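CyaB (Pseudomonas aeruginosa, PDB 3R5G) probably catalyses the conversion of ATP to cyclic AMP, this chain being the class III cyclase catalytic domain of a longer membrane protein. Local coordinates at residues K106-Y118 with E146-T160. Numbering follows the deposited sequence.
Sequences KPLEIRMGINTGY and ESASEAGEILISHET
Arg111 of strand 109-116 runs past Ser149 OG to the backbone carbonyls that end helix 137-148. Arg111 CB lies 3.2 Å from Ser149 OG and also meets Glu150 O; CG and CD run on past the same hydroxyl. That hydroxyl hydrogen-bonds to Glu146 O. With chi1 at 70°, CG sits between the backbone N and the carbonyl carbon, and the extended chain beyond it carries the guanidinium to the carbonyls at the C-terminal end of the helix. There Arg111 NH2 donates to Ser149 O (3.0 Å, 159° at the hydrogen), an acceptor at the edge of the guanidinium and in its plane, and more weakly to Ser147 O. Glu146 O instead covers one face without accepting from NH2. NH1 binds a water and Asp16 of strand 6-18, whereas Glu146 OE1, well out of plane, contributes only a long salt bridge.

Beyond the type II turn Glu150-Glu153, strand 154-157 pairs in parallel with 109-116: Met112 N donates to Glu153 O, Leu155 N to Met112 O (2.9 Å, 177°) and Ile114 N to Leu155 O. On the face carrying Met112, Ile114 and Ile154, Met112 CE packs 3.8 Å from Ile154 CG1, and Ile114 CD1 meets Ile154 CG2. At the far end Ser157, the N-cap of helix 158-164, donates from OG to an in-plane lone pair of Asn115 OD1 (2.7 Å), while the hydroxyls of Thr116 and Thr160 hydrogen-bond. This central-sheet pairing of the cyclase fold thus has polar contacts at the C-terminal end of helix 137-148 and the N-terminal end of helix 158-164; Arg111's positive charge, among C-terminal carbonyls, probably also offsets the helix dipole.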
loop_
_atom_site.group_PDB
_atom_site.type_symbol
_atom_site.label_atom_id
_atom_site.label_comp_id
_atom_site.label_asym_id
_atom_site.label_seq_id
_atom_site.Cartn_x
_atom_site.Cartn_y
_atom_site.Cartn_z
ATOM N N LYS A 106 -11.255 18.595 -12.719
ATOM C CA LYS A 106 -11.764 17.893 -11.544
ATOM C C LYS A 106 -10.766 18.117 -10.400
ATOM O O LYS A 106 -9.563 18.213 -10.620
ATOM C CB LYS A 106 -11.926 16.402 -11.828
ATOM C CG LYS A 106 -12.978 15.713 -10.952
ATOM C CD LYS A 106 -12.649 14.218 -10.679
ATOM C CE LYS A 106 -11.659 14.019 -9.473
ATOM N NZ LYS A 106 -12.095 14.759 -8.214
ATOM N N PRO A 107 -11.285 18.261 -9.187
ATOM C CA PRO A 107 -10.307 18.657 -8.183
ATOM C C PRO A 107 -9.372 17.475 -7.764
ATOM O O PRO A 107 -9.829 16.319 -7.646
ATOM C CB PRO A 107 -11.174 19.132 -7.010
ATOM C CG PRO A 107 -12.554 19.197 -7.494
ATOM C CD PRO A 107 -12.663 18.257 -8.649
ATOM N N LEU A 108 -8.111 17.826 -7.558
ATOM C CA LEU A 108 -7.070 16.838 -7.195
ATOM C C LEU A 108 -6.270 17.499 -6.099
ATOM O O LEU A 108 -5.790 18.627 -6.278
ATOM C CB LEU A 108 -6.135 16.608 -8.376
ATOM C CG LEU A 108 -6.731 15.854 -9.581
ATOM C CD1 LEU A 108 -5.820 15.882 -10.830
ATOM C CD2 LEU A 108 -7.089 14.402 -9.175
ATOM N N GLU A 109 -6.128 16.829 -4.958
ATOM C CA GLU A 109 -5.405 17.469 -3.846
ATOM C C GLU A 109 -4.615 16.445 -3.088
ATOM O O GLU A 109 -5.097 15.362 -2.872
ATOM C CB GLU A 109 -6.325 18.130 -2.858
ATOM C CG GLU A 109 -5.459 18.935 -1.813
ATOM C CD GLU A 109 -4.663 20.055 -2.374
ATOM O OE1 GLU A 109 -5.287 21.156 -2.405
ATOM O OE2 GLU A 109 -3.463 19.866 -2.794
ATOM N N ILE A 110 -3.430 16.849 -2.673
ATOM C CA ILE A 110 -2.561 15.933 -1.953
ATOM C C ILE A 110 -2.980 15.876 -0.513
ATOM O O ILE A 110 -3.441 16.868 0.060
ATOM C CB ILE A 110 -1.048 16.384 -2.122
ATOM C CG1 ILE A 110 -0.121 15.294 -1.565
ATOM C CG2 ILE A 110 -0.834 17.884 -1.553
ATOM C CD1 ILE A 110 1.307 15.756 -1.881
ATOM N N ARG A 111 -2.852 14.691 0.059
ATOM C CA ARG A 111 -2.899 14.547 1.513
ATOM C C ARG A 111 -1.736 13.730 1.993
ATOM O O ARG A 111 -1.211 12.882 1.254
ATOM C CB ARG A 111 -4.218 13.952 1.950
ATOM C CG ARG A 111 -4.344 12.553 1.563
ATOM C CD ARG A 111 -5.713 12.057 1.982
ATOM N NE ARG A 111 -5.782 10.660 1.539
ATOM C CZ ARG A 111 -6.573 9.754 2.092
ATOM N NH1 ARG A 111 -6.509 8.492 1.667
ATOM N NH2 ARG A 111 -7.393 10.103 3.075
ATOM N N MET A 112 -1.363 13.971 3.246
ATOM C CA MET A 112 -0.128 13.416 3.796
ATOM C C MET A 112 -0.238 13.006 5.231
ATOM O O MET A 112 -0.937 13.712 5.996
ATOM C CB MET A 112 0.995 14.502 3.708
ATOM C CG MET A 112 1.139 14.953 2.259
ATOM S SD MET A 112 2.375 16.308 2.167
ATOM C CE MET A 112 1.378 17.420 1.387
ATOM N N GLY A 113 0.510 11.965 5.607
ATOM C CA GLY A 113 0.596 11.511 6.975
ATOM C C GLY A 113 2.067 11.336 7.334
ATOM O O GLY A 113 2.774 10.782 6.456
ATOM N N ILE A 114 2.505 11.708 8.523
ATOM C CA ILE A 114 3.942 11.643 8.878
ATOM C C ILE A 114 3.993 11.163 10.290
ATOM O O ILE A 114 3.274 11.721 11.158
ATOM C CB ILE A 114 4.608 13.013 8.674
ATOM C CG1 ILE A 114 4.397 13.448 7.243
ATOM C CG2 ILE A 114 6.078 12.901 9.057
ATOM C CD1 ILE A 114 4.956 14.910 6.982
ATOM N N ASN A 115 4.891 10.222 10.594
ATOM C CA ASN A 115 5.088 9.793 11.950
ATOM C C ASN A 115 6.547 9.557 12.151
ATOM O O ASN A 115 7.268 9.223 11.190
ATOM C CB ASN A 115 4.298 8.474 12.166
ATOM C CG ASN A 115 4.529 7.854 13.546
ATOM O OD1 ASN A 115 4.420 8.552 14.573
ATOM N ND2 ASN A 115 4.921 6.588 13.572
ATOM N N THR A 116 7.045 9.603 13.348
ATOM C CA THR A 116 8.444 9.358 13.701
ATOM C C THR A 116 8.483 8.293 14.787
ATOM O O THR A 116 7.695 8.296 15.699
ATOM C CB THR A 116 9.016 10.611 14.295
ATOM O OG1 THR A 116 8.898 11.703 13.372
ATOM C CG2 THR A 116 10.535 10.455 14.771
ATOM N N GLY A 117 9.355 7.321 14.623
ATOM C CA GLY A 117 9.547 6.266 15.660
ATOM C C GLY A 117 10.474 5.199 15.112
ATOM O O GLY A 117 11.004 5.299 13.986
ATOM N N TYR A 118 10.763 4.209 15.993
ATOM C CA TYR A 118 11.682 3.145 15.577
ATOM C C TYR A 118 11.081 2.213 14.630
ATOM O O TYR A 118 9.976 1.700 14.814
ATOM C CB TYR A 118 12.152 2.394 16.881
ATOM C CG TYR A 118 13.159 3.254 17.631
ATOM C CD1 TYR A 118 14.559 3.233 17.314
ATOM C CD2 TYR A 118 12.780 4.084 18.662
ATOM C CE1 TYR A 118 15.494 4.072 17.974
ATOM C CE2 TYR A 118 13.718 4.852 19.330
ATOM C CZ TYR A 118 15.053 4.854 18.972
ATOM O OH TYR A 118 15.967 5.667 19.672
ATOM N N GLU A 146 -2.093 9.130 7.015
ATOM C CA GLU A 146 -2.384 9.563 5.709
ATOM C C GLU A 146 -3.860 9.203 5.369
ATOM O O GLU A 146 -4.575 10.049 4.795
ATOM C CB GLU A 146 -1.360 8.936 4.781
ATOM C CG GLU A 146 -1.499 9.362 3.338
ATOM C CD GLU A 146 -2.131 8.295 2.478
ATOM O OE1 GLU A 146 -3.073 7.669 2.919
ATOM O OE2 GLU A 146 -1.651 7.948 1.343
ATOM N N SER A 147 -4.288 8.023 5.804
ATOM C CA SER A 147 -5.668 7.549 5.422
ATOM C C SER A 147 -6.696 8.448 6.103
ATOM O O SER A 147 -7.786 8.672 5.530
ATOM C CB SER A 147 -5.950 6.127 5.882
ATOM O OG SER A 147 -5.298 5.309 4.978
ATOM N N ALA A 148 -6.337 8.976 7.254
ATOM C CA ALA A 148 -7.250 9.820 8.074
ATOM C C ALA A 148 -7.242 11.255 7.653
ATOM O O ALA A 148 -8.104 12.074 8.062
ATOM C CB ALA A 148 -6.822 9.727 9.518
ATOM N N SER A 149 -6.217 11.667 6.923
ATOM C CA SER A 149 -6.068 13.069 6.592
ATOM C C SER A 149 -7.097 13.455 5.535
ATOM O O SER A 149 -7.574 12.639 4.721
ATOM C CB SER A 149 -4.592 13.339 6.127
ATOM O OG SER A 149 -4.374 12.667 4.911
ATOM N N GLU A 150 -7.433 14.710 5.590
ATOM C CA GLU A 150 -8.319 15.330 4.618
ATOM C C GLU A 150 -7.546 15.867 3.401
ATOM O O GLU A 150 -6.316 16.172 3.442
ATOM C CB GLU A 150 -9.131 16.411 5.307
ATOM C CG GLU A 150 -10.074 15.832 6.364
ATOM C CD GLU A 150 -10.988 16.876 6.992
ATOM O OE1 GLU A 150 -11.908 17.321 6.259
ATOM O OE2 GLU A 150 -10.853 17.239 8.187
ATOM N N ALA A 151 -8.205 16.057 2.258
ATOM C CA ALA A 151 -7.523 16.704 1.170
ATOM C C ALA A 151 -6.859 17.999 1.581
ATOM O O ALA A 151 -7.514 18.904 2.189
ATOM C CB ALA A 151 -8.550 17.043 0.053
ATOM N N GLY A 152 -5.578 18.126 1.226
ATOM C CA GLY A 152 -4.855 19.327 1.527
ATOM C C GLY A 152 -4.197 19.412 2.877
ATOM O O GLY A 152 -3.614 20.483 3.174
ATOM N N GLU A 153 -4.311 18.361 3.639
ATOM C CA GLU A 153 -3.863 18.385 5.057
ATOM C C GLU A 153 -2.598 17.537 5.171
ATOM O O GLU A 153 -2.392 16.536 4.397
ATOM C CB GLU A 153 -4.964 17.707 5.872
ATOM C CG GLU A 153 -4.862 17.761 7.330
ATOM C CD GLU A 153 -6.214 17.306 7.945
ATOM O OE1 GLU A 153 -6.645 16.196 7.759
ATOM O OE2 GLU A 153 -6.849 18.114 8.655
ATOM N N ILE A 154 -1.721 17.980 6.064
ATOM C CA ILE A 154 -0.605 17.194 6.469
ATOM C C ILE A 154 -0.852 16.877 7.934
ATOM O O ILE A 154 -0.797 17.774 8.847
ATOM C CB ILE A 154 0.687 18.019 6.389
ATOM C CG1 ILE A 154 0.880 18.432 4.997
ATOM C CG2 ILE A 154 1.875 17.168 6.870
ATOM C CD1 ILE A 154 2.111 19.401 4.746
ATOM N N LEU A 155 -1.020 15.612 8.197
ATOM C CA LEU A 155 -1.278 15.171 9.588
ATOM C C LEU A 155 -0.053 14.528 10.175
ATOM O O LEU A 155 0.580 13.659 9.479
ATOM C CB LEU A 155 -2.395 14.128 9.708
ATOM C CG LEU A 155 -3.804 14.625 9.423
ATOM C CD1 LEU A 155 -4.832 13.545 9.862
ATOM C CD2 LEU A 155 -4.066 15.840 10.307
ATOM N N ILE A 156 0.382 14.842 11.388
ATOM C CA ILE A 156 1.546 14.251 11.984
ATOM C C ILE A 156 1.185 13.749 13.384
ATOM O O ILE A 156 0.181 14.225 14.009
ATOM C CB ILE A 156 2.665 15.327 12.115
ATOM C CG1 ILE A 156 2.354 16.503 13.084
ATOM C CG2 ILE A 156 2.967 15.855 10.728
ATOM C CD1 ILE A 156 3.547 17.419 13.396
ATOM N N SER A 157 1.953 12.840 13.894
ATOM C CA SER A 157 1.788 12.330 15.269
ATOM C C SER A 157 2.476 13.230 16.247
ATOM O O SER A 157 3.206 14.185 15.950
ATOM C CB SER A 157 2.359 10.929 15.297
ATOM O OG SER A 157 3.798 11.065 15.170
ATOM N N HIS A 158 2.198 12.963 17.523
ATOM C CA HIS A 158 2.825 13.703 18.586
ATOM C C HIS A 158 4.336 13.571 18.669
ATOM O O HIS A 158 4.998 14.543 18.953
ATOM C CB HIS A 158 2.160 13.279 19.916
ATOM C CG HIS A 158 2.676 14.059 21.079
ATOM N ND1 HIS A 158 2.289 15.367 21.328
ATOM C CD2 HIS A 158 3.626 13.764 21.998
ATOM C CE1 HIS A 158 2.949 15.832 22.375
ATOM N NE2 HIS A 158 3.754 14.872 22.815
ATOM N N GLU A 159 4.860 12.364 18.397
ATOM C CA GLU A 159 6.302 12.210 18.352
ATOM C C GLU A 159 6.905 13.173 17.290
ATOM O O GLU A 159 7.936 13.774 17.575
ATOM C CB GLU A 159 6.647 10.741 18.022
ATOM C CG GLU A 159 8.132 10.469 18.279
ATOM C CD GLU A 159 8.468 10.410 19.807
ATOM O OE1 GLU A 159 7.548 10.230 20.643
ATOM O OE2 GLU A 159 9.668 10.580 20.147
ATOM N N THR A 160 6.290 13.255 16.107
ATOM C CA THR A 160 6.856 14.144 15.116
ATOM C C THR A 160 6.719 15.571 15.589
ATOM O O THR A 160 7.585 16.409 15.424
ATOM C CB THR A 160 6.145 13.909 13.786
ATOM O OG1 THR A 160 6.284 12.542 13.378
ATOM C CG2 THR A 160 6.711 14.808 12.683
HETATM O O HOH W 1 -8.430 6.735 2.925
#